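PDB 6FJY: protein CsuE from Acinetobacter baumannii, which probably serves as the tip adhesion subunit of the archaic chaperone-usher Csu pili and takes part in biofilm formation. Local coordinates for residues I12-I17 and I108-G113; M55-T60 and A70-S75; E66-I71 and I175-D180; G102-Y107 and V129-S134. All coordinates share one frame; numbering follows the deposited sequence.

Interaction 1: I12-I17 and I108-G113; sequences ISVPSI and IRLPAG
Ile12 and Ile108 meet across the interior of the sandwich, and Val14 and Leu110 do the same two residues further on. The strands run the same way here but are not paired. The CA atoms of Ile12 and Ile108 are 8.8 Å apart, a spacing bridged by side chains. In Ile12 the CB bond points toward the other strand. CG1 then sits between the backbone N and the carbonyl carbon (chi1 73°). It packs on Ile175 of the adjoining strand 167-184, and the Ile12 side chain also touches Ser27. With chi2 at 169° the chain runs out extended, which carries CD1 furthest inward. That tip does the touching: Ile12 CD1 lies 4.2 Å from Ile108 CG2, and the two side chains slant across each other. In the second pair, Val14 CG1 comes within 4.2 Å of Leu110 CD1. The other branch of Leu110, CD2, turns to Ala70. The four side chains thus share one apolar interior, among strands 24-31, 67-73 and 167-184. At the far end of 12-17, Pro15 stands at the N-cap of a short helix and packs on Trp6 of the CsuC chain. All four touching side chains are aliphatic, and their contacts are methyl to methyl. Such van der Waals packing has little directional demand. It joins the two strands by keeping apolar surface away from water.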
# COMPACT_ATOMS: atom_id res chain seq x y z
N ILE D 12 -11.33 2.63 3.37
CA ILE D 12 -10.81 1.33 2.97
C ILE D 12 -9.72 1.58 1.94
O ILE D 12 -9.73 2.58 1.23
CB ILE D 12 -11.91 0.40 2.41
CG1 ILE D 12 -12.35 0.85 1.01
CG2 ILE D 12 -13.13 0.36 3.34
CD1 ILE D 12 -13.23 -0.14 0.30
N SER D 13 -8.76 0.65 1.86
CA SER D 13 -7.62 0.79 0.97
C SER D 13 -7.42 -0.48 0.16
O SER D 13 -7.51 -1.58 0.70
CB SER D 13 -6.34 1.13 1.75
OG SER D 13 -6.44 2.43 2.31
N VAL D 14 -7.14 -0.31 -1.13
CA VAL D 14 -6.96 -1.43 -2.05
C VAL D 14 -5.87 -1.09 -3.06
O VAL D 14 -5.81 0.05 -3.54
CB VAL D 14 -8.29 -1.81 -2.74
CG1 VAL D 14 -8.97 -0.60 -3.33
CG2 VAL D 14 -8.06 -2.88 -3.82
N PRO D 15 -4.97 -2.03 -3.37
CA PRO D 15 -3.98 -1.78 -4.42
C PRO D 15 -4.64 -1.72 -5.79
O PRO D 15 -5.66 -2.37 -6.04
CB PRO D 15 -3.03 -2.97 -4.31
CG PRO D 15 -3.83 -4.02 -3.63
CD PRO D 15 -4.71 -3.29 -2.66
N SER D 16 -4.03 -0.93 -6.67
CA SER D 16 -4.69 -0.54 -7.92
C SER D 16 -4.89 -1.74 -8.84
O SER D 16 -5.97 -1.91 -9.42
CB SER D 16 -3.87 0.55 -8.61
OG SER D 16 -4.49 0.96 -9.81
N ILE D 17 -3.86 -2.58 -8.99
CA ILE D 17 -3.93 -3.68 -9.94
C ILE D 17 -4.91 -4.75 -9.45
O ILE D 17 -5.68 -5.30 -10.24
CB ILE D 17 -2.53 -4.27 -10.17
CG1 ILE D 17 -1.57 -3.17 -10.63
CG2 ILE D 17 -2.58 -5.45 -11.17
CD1 ILE D 17 -1.96 -2.51 -11.93
N ILE D 108 -18.85 -2.43 1.57
CA ILE D 108 -18.58 -1.82 0.28
C ILE D 108 -18.12 -2.89 -0.69
O ILE D 108 -17.22 -3.69 -0.39
CB ILE D 108 -17.53 -0.70 0.39
CG1 ILE D 108 -18.03 0.41 1.33
CG2 ILE D 108 -17.23 -0.13 -0.97
CD1 ILE D 108 -17.11 1.61 1.38
N ARG D 109 -18.74 -2.91 -1.86
CA ARG D 109 -18.37 -3.79 -2.96
C ARG D 109 -17.87 -2.93 -4.11
O ARG D 109 -18.63 -2.13 -4.67
CB ARG D 109 -19.56 -4.65 -3.40
CG ARG D 109 -19.22 -5.69 -4.46
CD ARG D 109 -20.42 -6.56 -4.82
NE ARG D 109 -20.83 -7.43 -3.72
CZ ARG D 109 -21.96 -8.14 -3.71
NH1 ARG D 109 -22.80 -8.08 -4.74
NH2 ARG D 109 -22.25 -8.91 -2.67
N LEU D 110 -16.59 -3.08 -4.46
CA LEU D 110 -16.06 -2.48 -5.67
C LEU D 110 -16.11 -3.51 -6.79
O LEU D 110 -15.40 -4.53 -6.72
CB LEU D 110 -14.63 -2.02 -5.45
CG LEU D 110 -14.53 -0.87 -4.45
CD1 LEU D 110 -13.09 -0.45 -4.23
CD2 LEU D 110 -15.34 0.30 -4.96
N PRO D 111 -16.94 -3.32 -7.82
CA PRO D 111 -16.95 -4.25 -8.95
C PRO D 111 -15.59 -4.34 -9.63
O PRO D 111 -14.90 -3.34 -9.82
CB PRO D 111 -18.00 -3.66 -9.89
CG PRO D 111 -18.91 -2.90 -8.98
CD PRO D 111 -18.06 -2.37 -7.87
N ALA D 112 -15.23 -5.56 -10.03
CA ALA D 112 -14.00 -5.78 -10.77
C ALA D 112 -14.06 -5.12 -12.14
O ALA D 112 -15.13 -4.77 -12.64
CB ALA D 112 -13.72 -7.28 -10.94
N GLY D 113 -12.89 -4.95 -12.74
CA GLY D 113 -12.79 -4.32 -14.04
C GLY D 113 -12.74 -2.81 -14.02
O GLY D 113 -12.97 -2.19 -15.06

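Interaction 2: M55-T60 and A70-S75; sequences MSNSFT and AIILDS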
# COMPACT_ATOMS: atom_id res chain seq x y z
N MET D 55 -27.18 8.62 0.04
CA MET D 55 -26.29 7.54 -0.37
C MET D 55 -25.65 7.94 -1.68
O MET D 55 -26.14 8.82 -2.39
CB MET D 55 -27.05 6.21 -0.51
CG MET D 55 -26.20 4.96 -0.43
SD MET D 55 -27.14 3.53 -0.97
CE MET D 55 -27.74 4.15 -2.52
N SER D 56 -24.54 7.28 -2.00
CA SER D 56 -23.89 7.46 -3.29
C SER D 56 -23.02 6.25 -3.56
O SER D 56 -22.20 5.87 -2.72
CB SER D 56 -23.04 8.75 -3.33
OG SER D 56 -22.58 9.02 -4.65
N ASN D 57 -23.23 5.62 -4.72
CA ASN D 57 -22.36 4.56 -5.19
C ASN D 57 -21.15 5.10 -5.94
O ASN D 57 -20.32 4.31 -6.39
CB ASN D 57 -23.14 3.59 -6.08
CG ASN D 57 -24.26 2.88 -5.34
OD1 ASN D 57 -24.02 1.99 -4.51
ND2 ASN D 57 -25.50 3.25 -5.64
N SER D 58 -21.03 6.42 -6.06
CA SER D 58 -19.96 7.06 -6.81
C SER D 58 -18.98 7.73 -5.85
O SER D 58 -19.39 8.53 -5.01
CB SER D 58 -20.53 8.08 -7.80
OG SER D 58 -19.49 8.80 -8.44
N PHE D 59 -17.70 7.39 -5.98
CA PHE D 59 -16.62 7.99 -5.22
C PHE D 59 -15.69 8.72 -6.17
O PHE D 59 -15.34 8.19 -7.23
CB PHE D 59 -15.82 6.92 -4.45
CG PHE D 59 -16.59 6.22 -3.37
CD1 PHE D 59 -17.74 5.49 -3.67
CD2 PHE D 59 -16.16 6.26 -2.06
CE1 PHE D 59 -18.44 4.85 -2.68
CE2 PHE D 59 -16.86 5.61 -1.06
CZ PHE D 59 -18.00 4.90 -1.37
N THR D 60 -15.27 9.92 -5.79
CA THR D 60 -14.52 10.80 -6.68
C THR D 60 -13.12 11.08 -6.16
O THR D 60 -12.93 11.32 -4.97
CB THR D 60 -15.24 12.13 -6.88
OG1 THR D 60 -15.77 12.56 -5.62
CG2 THR D 60 -16.36 11.98 -7.88
N ALA D 70 -19.01 1.93 -6.47
CA ALA D 70 -19.10 0.93 -5.43
C ALA D 70 -20.53 0.44 -5.31
O ALA D 70 -21.44 0.89 -6.01
CB ALA D 70 -18.61 1.50 -4.10
N ILE D 71 -20.71 -0.52 -4.41
CA ILE D 71 -22.02 -1.09 -4.12
C ILE D 71 -22.09 -1.25 -2.62
O ILE D 71 -21.24 -1.93 -2.03
CB ILE D 71 -22.23 -2.45 -4.81
CG1 ILE D 71 -22.15 -2.32 -6.33
CG2 ILE D 71 -23.55 -3.06 -4.38
CD1 ILE D 71 -22.21 -3.64 -7.04
N ILE D 72 -23.07 -0.61 -1.99
CA ILE D 72 -23.19 -0.69 -0.54
C ILE D 72 -24.20 -1.77 -0.19
O ILE D 72 -25.29 -1.84 -0.78
CB ILE D 72 -23.61 0.67 0.05
CG1 ILE D 72 -22.77 1.78 -0.56
CG2 ILE D 72 -23.38 0.65 1.54
CD1 ILE D 72 -21.29 1.53 -0.47
N LEU D 73 -23.83 -2.64 0.75
CA LEU D 73 -24.66 -3.75 1.17
C LEU D 73 -24.82 -3.73 2.68
O LEU D 73 -23.91 -3.33 3.41
CB LEU D 73 -24.08 -5.10 0.72
CG LEU D 73 -23.86 -5.37 -0.77
CD1 LEU D 73 -22.44 -5.03 -1.19
CD2 LEU D 73 -24.18 -6.82 -1.09
N ASP D 74 -25.99 -4.18 3.15
CA ASP D 74 -26.34 -4.18 4.56
C ASP D 74 -25.75 -5.41 5.26
O ASP D 74 -24.98 -6.17 4.68
CB ASP D 74 -27.85 -4.13 4.74
CG ASP D 74 -28.57 -5.29 4.05
OD1 ASP D 74 -27.88 -6.22 3.60
OD2 ASP D 74 -29.82 -5.25 3.96
N SER D 75 -26.15 -5.61 6.52
CA SER D 75 -25.55 -6.65 7.34
C SER D 75 -25.91 -8.06 6.86
O SER D 75 -25.27 -9.02 7.30
CB SER D 75 -25.99 -6.46 8.79
OG SER D 75 -25.70 -5.15 9.24
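Ala70 N donates to Asn57 O in an antiparallel pairing: the distance between these atoms is 2.7 Å, the N-H...O angle is 171°, and the donor lies in the carbonyl plane. It is the one backbone bond between the two segments. Further along, the pairing continues between Phe59 and Leu68. Asn57 O also lies in the plane of the Phe59 ring, at its edge. The ring itself leans toward Ala70. Phe59 CG stands beside its backbone N (chi1 -66°), and this swings the ring over toward the partner strand. Phe59 CE1 then reaches 3.6 Å from Ala70 CB, and Phe59 CD1 is 4.1 Å from the same methyl. The ring is further packed by Tyr121 and Ala123 of strand 119-136. Asn57 lies against Ala70 O, with Asn57 CB 3.2 Å from that oxygen. The Asn57 side chain runs alongside Ile71 and Ile72, whose CB bonds point away from and toward the first segment respectively. Before the strand begins, the chain is held by Ser56 OG, which donates to Ser58 O over 3.2 Å. Ser58 OG and Thr60 OG1 are tied to Asp124 on the next strand. Strands 58-61 and 67-73 thus form a beta hairpin, with one side of the contact turned to the core, as expected in an Ig-like beta sandwich.

Interaction 3: E66-I71 and I175-D180; sequences EKLNAI and ITVLPD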
# COMPACT_ATOMS: atom_id res chain seq x y z
N GLU D 66 -11.51 11.36 -11.80
CA GLU D 66 -11.83 9.95 -11.95
C GLU D 66 -12.78 9.51 -10.84
O GLU D 66 -12.72 10.01 -9.71
CB GLU D 66 -10.57 9.09 -11.93
CG GLU D 66 -9.63 9.34 -13.10
CD GLU D 66 -8.31 8.61 -12.95
OE1 GLU D 66 -8.13 7.55 -13.57
OE2 GLU D 66 -7.45 9.12 -12.19
N LYS D 67 -13.67 8.58 -11.17
CA LYS D 67 -14.73 8.17 -10.27
C LYS D 67 -14.79 6.66 -10.21
O LYS D 67 -14.89 5.99 -11.24
CB LYS D 67 -16.09 8.73 -10.71
CG LYS D 67 -16.14 10.24 -10.88
CD LYS D 67 -17.57 10.75 -11.06
CE LYS D 67 -17.61 12.27 -11.22
NZ LYS D 67 -18.85 12.89 -10.63
N LEU D 68 -14.72 6.12 -9.00
CA LEU D 68 -14.98 4.71 -8.78
C LEU D 68 -16.46 4.50 -8.53
O LEU D 68 -17.17 5.40 -8.06
CB LEU D 68 -14.17 4.18 -7.60
CG LEU D 68 -12.69 3.90 -7.78
CD1 LEU D 68 -12.07 3.64 -6.43
CD2 LEU D 68 -12.49 2.70 -8.71
N ASN D 69 -16.93 3.29 -8.81
CA ASN D 69 -18.31 2.91 -8.57
C ASN D 69 -18.34 1.75 -7.60
O ASN D 69 -17.74 0.70 -7.86
CB ASN D 69 -19.02 2.56 -9.88
CG ASN D 69 -19.21 3.78 -10.76
OD1 ASN D 69 -18.82 3.78 -11.93
ND2 ASN D 69 -19.79 4.84 -10.20
N ALA D 70 -19.01 1.93 -6.47
CA ALA D 70 -19.10 0.93 -5.43
C ALA D 70 -20.53 0.44 -5.31
O ALA D 70 -21.44 0.89 -6.01
CB ALA D 70 -18.61 1.50 -4.10
N ILE D 71 -20.71 -0.52 -4.41
CA ILE D 71 -22.02 -1.09 -4.12
C ILE D 71 -22.09 -1.25 -2.62
O ILE D 71 -21.24 -1.93 -2.03
CB ILE D 71 -22.23 -2.45 -4.81
CG1 ILE D 71 -22.15 -2.32 -6.33
CG2 ILE D 71 -23.55 -3.06 -4.38
CD1 ILE D 71 -22.21 -3.64 -7.04
N ILE D 175 -12.40 5.74 -0.14
CA ILE D 175 -11.66 4.62 -0.70
C ILE D 175 -10.31 5.15 -1.18
O ILE D 175 -10.26 6.09 -1.98
CB ILE D 175 -12.42 3.96 -1.87
CG1 ILE D 175 -13.74 3.38 -1.40
CG2 ILE D 175 -11.55 2.88 -2.55
CD1 ILE D 175 -14.63 2.91 -2.55
N THR D 176 -9.24 4.54 -0.69
CA THR D 176 -7.88 4.94 -1.05
C THR D 176 -7.28 3.87 -1.96
O THR D 176 -7.02 2.75 -1.53
CB THR D 176 -7.02 5.15 0.19
OG1 THR D 176 -7.57 6.20 1.00
CG2 THR D 176 -5.61 5.53 -0.21
N VAL D 177 -7.07 4.24 -3.22
CA VAL D 177 -6.43 3.38 -4.20
C VAL D 177 -4.93 3.58 -4.09
O VAL D 177 -4.44 4.71 -4.18
CB VAL D 177 -6.94 3.73 -5.61
CG1 VAL D 177 -6.42 2.74 -6.63
CG2 VAL D 177 -8.47 3.79 -5.63
N LEU D 178 -4.19 2.46 -3.90
CA LEU D 178 -2.77 2.49 -3.62
C LEU D 178 -1.96 2.19 -4.87
O LEU D 178 -2.39 1.42 -5.73
CB LEU D 178 -2.40 1.47 -2.54
CG LEU D 178 -3.00 1.76 -1.17
CD1 LEU D 178 -2.68 0.65 -0.20
CD2 LEU D 178 -2.48 3.07 -0.65
N PRO D 179 -0.78 2.81 -5.00
CA PRO D 179 0.14 2.42 -6.06
C PRO D 179 0.52 0.96 -5.93
O PRO D 179 0.59 0.40 -4.83
CB PRO D 179 1.35 3.34 -5.84
CG PRO D 179 0.82 4.49 -5.07
CD PRO D 179 -0.26 3.93 -4.20
N ASP D 180 0.78 0.33 -7.08
CA ASP D 180 0.90 -1.12 -7.14
C ASP D 180 1.82 -1.50 -8.30
O ASP D 180 1.81 -0.85 -9.34
CB ASP D 180 -0.48 -1.76 -7.31
CG ASP D 180 -0.48 -3.23 -7.00
OD1 ASP D 180 0.59 -3.75 -6.62
OD2 ASP D 180 -1.55 -3.86 -7.13
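Leu68 faces Val177 tip to tip and lies obliquely over Ile175. One methyl serves both contacts: Leu68 CD1 is 3.7 Å from Val177 CG2, and Leu68 CD1 is 4.0 Å from Ile175 CG2. It thus fits against the two side chains that alternate inward on strand 175-178. The reach comes from an extended leucine, with chi2 at 169° carrying CD1 away from its own backbone. On the other strand, Ile175 CG2 and Val177 CG2 are the branches turned to it. Ala70, two residues after Leu68, also points inward. Its contact is looser, with Ala70 CB 4.5 Å from Ile175 CD1. Only carbon atoms meet in these three pairs. The intervening residues, Asn69 and Thr176, turn their CB bonds away, as expected of strands with one face to the core. Ile175 is shared further with Ile12, Phe59 and Leu110. Around the contact, strand 67-73 runs between 58-61 and 103-110, while strand 167-184 pairs with 9-15 in parallel and with 119-136 in antiparallel fashion. Just beyond it, Leu178 packs on Trp6 and Pro179 on Tyr9, both of the CsuC chain.

Interaction 4: G102-Y107 and V129-S134; sequences GNLPFY and VKWFYS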
# COMPACT_ATOMS: atom_id res chain seq x y z
N GLY D 102 -19.81 -3.10 19.19
CA GLY D 102 -21.12 -3.56 18.75
C GLY D 102 -21.56 -2.93 17.45
O GLY D 102 -22.75 -2.61 17.29
N ASN D 103 -20.64 -2.76 16.51
CA ASN D 103 -20.97 -2.08 15.27
C ASN D 103 -21.80 -2.97 14.38
O ASN D 103 -21.43 -4.12 14.10
CB ASN D 103 -19.70 -1.64 14.55
CG ASN D 103 -19.00 -0.49 15.24
OD1 ASN D 103 -19.61 0.25 16.00
ND2 ASN D 103 -17.70 -0.35 14.97
N LEU D 104 -22.94 -2.47 13.95
CA LEU D 104 -23.68 -3.15 12.90
C LEU D 104 -22.97 -2.86 11.59
O LEU D 104 -22.81 -1.69 11.23
CB LEU D 104 -25.12 -2.69 12.85
CG LEU D 104 -25.98 -3.54 11.94
CD1 LEU D 104 -26.02 -4.98 12.42
CD2 LEU D 104 -27.36 -2.96 11.87
N PRO D 105 -22.47 -3.88 10.89
CA PRO D 105 -21.65 -3.62 9.71
C PRO D 105 -22.44 -3.55 8.42
O PRO D 105 -23.42 -4.27 8.21
CB PRO D 105 -20.70 -4.83 9.69
CG PRO D 105 -21.52 -5.92 10.26
CD PRO D 105 -22.40 -5.29 11.31
N PHE D 106 -22.02 -2.63 7.56
CA PHE D 106 -22.34 -2.61 6.15
C PHE D 106 -21.07 -2.93 5.37
O PHE D 106 -19.97 -2.96 5.92
CB PHE D 106 -22.92 -1.26 5.72
CG PHE D 106 -24.38 -1.05 6.05
CD1 PHE D 106 -25.05 -1.92 6.90
CD2 PHE D 106 -25.07 0.01 5.49
CE1 PHE D 106 -26.39 -1.72 7.19
CE2 PHE D 106 -26.41 0.21 5.77
CZ PHE D 106 -27.07 -0.65 6.63
N TYR D 107 -21.23 -3.14 4.06
CA TYR D 107 -20.14 -3.61 3.23
C TYR D 107 -20.07 -2.77 1.97
O TYR D 107 -21.10 -2.43 1.37
CB TYR D 107 -20.30 -5.11 2.89
CG TYR D 107 -20.34 -6.00 4.11
CD1 TYR D 107 -19.18 -6.52 4.67
CD2 TYR D 107 -21.55 -6.31 4.73
CE1 TYR D 107 -19.22 -7.33 5.80
CE2 TYR D 107 -21.60 -7.12 5.86
CZ TYR D 107 -20.44 -7.62 6.39
OH TYR D 107 -20.49 -8.42 7.51
N VAL D 129 -28.58 7.32 7.39
CA VAL D 129 -29.55 6.25 7.59
C VAL D 129 -30.43 6.61 8.78
O VAL D 129 -29.94 7.05 9.83
CB VAL D 129 -28.87 4.88 7.80
CG1 VAL D 129 -29.91 3.79 7.96
CG2 VAL D 129 -27.96 4.56 6.63
N LYS D 130 -31.73 6.41 8.62
CA LYS D 130 -32.68 6.49 9.71
C LYS D 130 -32.94 5.08 10.21
O LYS D 130 -33.33 4.21 9.43
CB LYS D 130 -33.99 7.16 9.26
CG LYS D 130 -34.92 7.53 10.42
CD LYS D 130 -36.09 8.39 9.93
CE LYS D 130 -35.63 9.73 9.39
NZ LYS D 130 -35.36 10.73 10.47
N TRP D 131 -32.69 4.87 11.50
CA TRP D 131 -32.84 3.57 12.15
C TRP D 131 -34.04 3.58 13.08
O TRP D 131 -34.29 4.57 13.79
CB TRP D 131 -31.59 3.22 12.95
CG TRP D 131 -30.32 3.40 12.19
CD1 TRP D 131 -29.59 4.54 12.06
CD2 TRP D 131 -29.62 2.39 11.45
NE1 TRP D 131 -28.48 4.31 11.29
CE2 TRP D 131 -28.47 2.99 10.90
CE3 TRP D 131 -29.85 1.03 11.21
CZ2 TRP D 131 -27.56 2.28 10.12
CZ3 TRP D 131 -28.94 0.33 10.44
CH2 TRP D 131 -27.81 0.96 9.90
N PHE D 132 -34.78 2.48 13.07
CA PHE D 132 -35.88 2.23 13.99
C PHE D 132 -35.58 0.88 14.63
O PHE D 132 -35.64 -0.15 13.96
CB PHE D 132 -37.23 2.21 13.25
CG PHE D 132 -37.48 3.41 12.37
CD1 PHE D 132 -36.88 3.52 11.12
CD2 PHE D 132 -38.35 4.41 12.78
CE1 PHE D 132 -37.13 4.63 10.31
CE2 PHE D 132 -38.61 5.52 11.97
CZ PHE D 132 -38.00 5.62 10.73
N TYR D 133 -35.24 0.89 15.92
CA TYR D 133 -34.76 -0.33 16.57
C TYR D 133 -35.38 -0.50 17.95
O TYR D 133 -35.74 0.47 18.62
CB TYR D 133 -33.23 -0.35 16.69
CG TYR D 133 -32.64 0.82 17.43
CD1 TYR D 133 -32.46 0.78 18.81
CD2 TYR D 133 -32.26 1.97 16.76
CE1 TYR D 133 -31.92 1.85 19.49
CE2 TYR D 133 -31.72 3.06 17.44
CZ TYR D 133 -31.56 2.99 18.80
OH TYR D 133 -31.02 4.07 19.47
N SER D 134 -35.48 -1.77 18.36
CA SER D 134 -35.80 -2.14 19.74
C SER D 134 -35.04 -3.43 20.04
O SER D 134 -35.48 -4.52 19.66
CB SER D 134 -37.29 -2.32 19.96
OG SER D 134 -37.54 -2.69 21.30
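Trp131 sets its CG beside the backbone N (chi1 -49°) and sends its indole across the interior, while Leu104 places CG anti to the N (chi1 -170°) and brings a methyl up to meet it. The strands are far apart, with 11.4 Å between the CA atoms of Leu104 and Trp131, so large side chains are needed to bridge them. The far rim of the six-membered ring does the touching. Leu104 CD2 lies 3.9 Å from Trp131 CZ3. Phe106 arrives from the direction opposite to Trp131, and its tip atom Phe106 CZ comes within 3.7 Å of Trp131 CH2. The two six-membered rings are inclined to each other at 50°, with centroids 5.8 Å apart, and form neither a flat stack nor a T. Within its own strand, Trp131 receives Val129 CG1 on one face, 3.4 Å above the indole plane and near the rim. Leu48, Val4 and Ser31 pack on the same residue. Phe106 meets the Tyr50 ring as well, at a steep tilt. The one polar atom of the indole, Trp131 NE1, is hydrogen-bonded to Ser169 OG. The buried indole therefore has a partner for its N-H, and its hydrocarbon rim is left to aliphatic and aromatic packing. The contact between the two strands is apolar, resting on shape and dispersion.

How the interactions relate
All four contacts are largely buried, and none is a surface contact. Interactions 1 and 3 are neighbours in the core, with centres 6 Å apart, and join strand 9-15 to 103-110 and strand 67-73 to 167-184 by aliphatic methyls. In both, residues just beyond the touching pairs pack on the CsuC chain. Interaction 2 differs: it is a pairing within a hairpin, held by a backbone hydrogen bond, where the other three rest on side-chain packing alone. It shares Ala70 and Ile71 with interaction 3. Interaction 4 lies about 24 Å from interaction 1, centre to centre, yet uses the same strand 103-110. There the strands stand further apart, and aromatic rings bridge the wider interior.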